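Local structure of putative pyridoxamine 5-phosphate-dependent dehydrase, Wbdk (Escherichia coli, 2GMS) at residues V88-T93 / P334-N339. The protein removes the C3'-hydroxyl group from GDP-4-keto-6-deoxy-D-mannose in a coenzyme B6-dependent step of L-colitose biosynthesis for the O-antigen of lipopolysaccharide. Residues are numbered along the deposited sequence; the frame is centred on the assembly and turned at random.
Sequences VSWSTT and PIVTGN. With P0P ([4-(dihydroxymethyl)-5-hydroxy-6-methylpyridin-3-yl]methyl dihydrogen phosphate), chain D.
The indole of W90 meets V336 and T337 in different ways: V336 CG1 lies at its edge, near the ring plane, whereas T337 CG2 approaches obliquely, 3.8 Å from W90 CE3. One face of the ring carries S91 OG, which is hydrogen-bonded to the carbonyl O of H217 in the second subunit; the opposite face carries the hydrate oxygen O4B of the cofactor, 3.4 Å above the plane. T92 OG1 sits in plane at another edge. W90 CB lies 3.3 Å from C2 of the pyridine, and CG, anti to the backbone N (chi1 -178°), sets the indole with that face against O4B and CD1 beside the pyridine.

Beside the ring, the hydroxyl OG1 of T337 stands 2.8 Å from S89 O and 3.1 Å from G338 O. A chi1 of 66° places this OG1 between its own N and carbonyl carbon, near both oxygens. V88 CG2 packs on the same G338 O at 3.6 Å. The type II' turn I335-G338, closed by G338 N to I335 O, presents V336 and T337 together.

The principle illustrated is a first shell backed by a second: loop 88-93 lines the cofactor, with S89 OG donating to T93 OG1, itself bonded to D161, while turn 335-338 lies behind, T337 at S89 and V336 at E164, whose OE2 is hydrogen-bonded to the cofactor. Together they help build the intersubunit coenzyme pocket characteristic of the aspartate aminotransferase fold.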
loop_
_atom_site.group_PDB
_atom_site.type_symbol
_atom_site.label_atom_id
_atom_site.label_comp_id
_atom_site.label_asym_id
_atom_site.label_seq_id
_atom_site.Cartn_x
_atom_site.Cartn_y
_atom_site.Cartn_z
ATOM N N VAL A 88 6.436 -8.759 -21.297
ATOM C CA VAL A 88 6.925 -7.404 -21.094
ATOM C C VAL A 88 5.878 -6.578 -20.371
ATOM O O VAL A 88 4.758 -6.441 -20.821
ATOM C CB VAL A 88 7.323 -6.744 -22.421
ATOM C CG1 VAL A 88 7.827 -5.319 -22.175
ATOM C CG2 VAL A 88 8.396 -7.577 -23.120
ATOM N N SER A 89 6.240 -6.075 -19.202
ATOM C CA SER A 89 5.357 -5.254 -18.387
ATOM C C SER A 89 6.122 -4.669 -17.192
ATOM O O SER A 89 7.320 -4.873 -17.058
ATOM C CB SER A 89 4.135 -6.028 -17.908
ATOM O OG SER A 89 3.332 -5.066 -17.264
ATOM N N TRP A 90 5.439 -3.999 -16.292
ATOM C CA TRP A 90 6.086 -3.460 -15.110
ATOM C C TRP A 90 6.189 -4.572 -14.055
ATOM O O TRP A 90 5.410 -5.512 -14.050
ATOM C CB TRP A 90 5.338 -2.213 -14.593
ATOM C CG TRP A 90 6.022 -1.608 -13.409
ATOM C CD1 TRP A 90 5.581 -1.594 -12.128
ATOM C CD2 TRP A 90 7.301 -0.991 -13.410
ATOM N NE1 TRP A 90 6.517 -1.000 -11.326
ATOM C CE2 TRP A 90 7.588 -0.620 -12.082
ATOM C CE3 TRP A 90 8.239 -0.736 -14.415
ATOM C CZ2 TRP A 90 8.785 0.007 -11.726
ATOM C CZ3 TRP A 90 9.421 -0.109 -14.065
ATOM C CH2 TRP A 90 9.690 0.270 -12.742
ATOM N N SER A 91 7.139 -4.519 -13.149
ATOM C CA SER A 91 7.252 -5.594 -12.177
ATOM C C SER A 91 6.008 -5.870 -11.341
ATOM O O SER A 91 5.748 -7.024 -10.981
ATOM C CB SER A 91 8.430 -5.393 -11.252
ATOM O OG SER A 91 8.144 -4.302 -10.403
ATOM N N THR A 92 5.256 -4.826 -11.000
ATOM C CA THR A 92 4.077 -4.964 -10.169
ATOM C C THR A 92 2.865 -5.517 -10.868
ATOM O O THR A 92 1.781 -5.643 -10.297
ATOM C CB THR A 92 3.730 -3.763 -9.289
ATOM O OG1 THR A 92 3.561 -2.600 -10.094
ATOM C CG2 THR A 92 4.790 -3.605 -8.206
ATOM N N THR A 93 3.042 -5.869 -12.113
ATOM C CA THR A 93 1.946 -6.496 -12.792
ATOM C C THR A 93 2.019 -7.975 -12.350
ATOM O O THR A 93 1.026 -8.673 -12.186
ATOM C CB THR A 93 2.194 -6.409 -14.312
ATOM O OG1 THR A 93 2.165 -5.078 -14.754
ATOM C CG2 THR A 93 1.231 -7.274 -15.105
ATOM N N PRO A 334 14.808 2.011 -21.374
ATOM C CA PRO A 334 14.460 0.772 -21.997
ATOM C C PRO A 334 12.952 0.766 -22.118
ATOM O O PRO A 334 12.237 1.583 -21.534
ATOM C CB PRO A 334 14.861 -0.346 -21.030
ATOM C CG PRO A 334 15.536 0.307 -19.832
ATOM C CD PRO A 334 15.614 1.788 -20.145
ATOM N N ILE A 335 12.465 -0.160 -22.909
ATOM C CA ILE A 335 11.044 -0.261 -23.036
ATOM C C ILE A 335 10.557 -0.982 -21.788
ATOM O O ILE A 335 10.710 -2.198 -21.590
ATOM C CB ILE A 335 10.634 -0.980 -24.299
ATOM C CG1 ILE A 335 11.081 -0.169 -25.509
ATOM C CG2 ILE A 335 9.117 -1.215 -24.305
ATOM C CD1 ILE A 335 11.089 -0.985 -26.813
ATOM N N VAL A 336 9.986 -0.166 -20.913
ATOM C CA VAL A 336 9.473 -0.641 -19.650
ATOM C C VAL A 336 10.632 -1.357 -18.955
ATOM O O VAL A 336 11.695 -0.786 -18.738
ATOM C CB VAL A 336 8.143 -1.432 -19.812
ATOM C CG1 VAL A 336 7.403 -1.662 -18.499
ATOM C CG2 VAL A 336 7.179 -0.731 -20.751
ATOM N N THR A 337 10.452 -2.619 -18.667
ATOM C CA THR A 337 11.443 -3.416 -18.004
ATOM C C THR A 337 12.224 -4.277 -18.977
ATOM O O THR A 337 13.169 -4.940 -18.553
ATOM C CB THR A 337 10.712 -4.436 -17.096
ATOM O OG1 THR A 337 9.954 -5.388 -17.870
ATOM C CG2 THR A 337 9.829 -3.700 -16.103
ATOM N N GLY A 338 11.793 -4.299 -20.242
ATOM C CA GLY A 338 12.396 -5.152 -21.256
ATOM C C GLY A 338 11.864 -6.568 -20.992
ATOM O O GLY A 338 10.749 -6.746 -20.515
ATOM N N ASN A 339 12.654 -7.595 -21.258
ATOM C CA ASN A 339 12.199 -8.953 -21.009
ATOM C C ASN A 339 12.212 -9.280 -19.514
ATOM O O ASN A 339 13.255 -9.433 -18.887
ATOM C CB ASN A 339 13.074 -9.917 -21.807
ATOM C CG ASN A 339 12.779 -11.354 -21.525
ATOM O OD1 ASN A 339 11.649 -11.671 -21.174
ATOM N ND2 ASN A 339 13.789 -12.219 -21.693
HETATM O O3 P0P D . 3.631 0.668 -16.167
HETATM N N1 P0P D . 1.715 -1.599 -14.211
HETATM C C2 P0P D . 2.313 -1.065 -15.258
HETATM C C2A P0P D . 2.216 -1.713 -16.618
HETATM C C3 P0P D . 3.025 0.093 -15.114
HETATM C C4 P0P D . 3.103 0.689 -13.857
HETATM C C4A P0P D . 3.858 1.991 -13.720
HETATM O O4A P0P D . 4.022 2.569 -14.991
HETATM O O4B P0P D . 5.111 1.784 -13.144
HETATM C C5 P0P D . 2.528 0.075 -12.720
HETATM C C6 P0P D . 1.793 -1.054 -12.989
HETATM C C5A P0P D . 2.592 0.809 -11.574
HETATM O O4P P0P D . 1.871 1.901 -11.222
HETATM P P P0P D . 2.487 2.675 -9.966
HETATM O O1P P0P D . 3.820 3.156 -10.386
HETATM O O2P P0P D . 1.493 3.923 -9.730
HETATM O O3P P0P D . 2.586 1.768 -8.640
#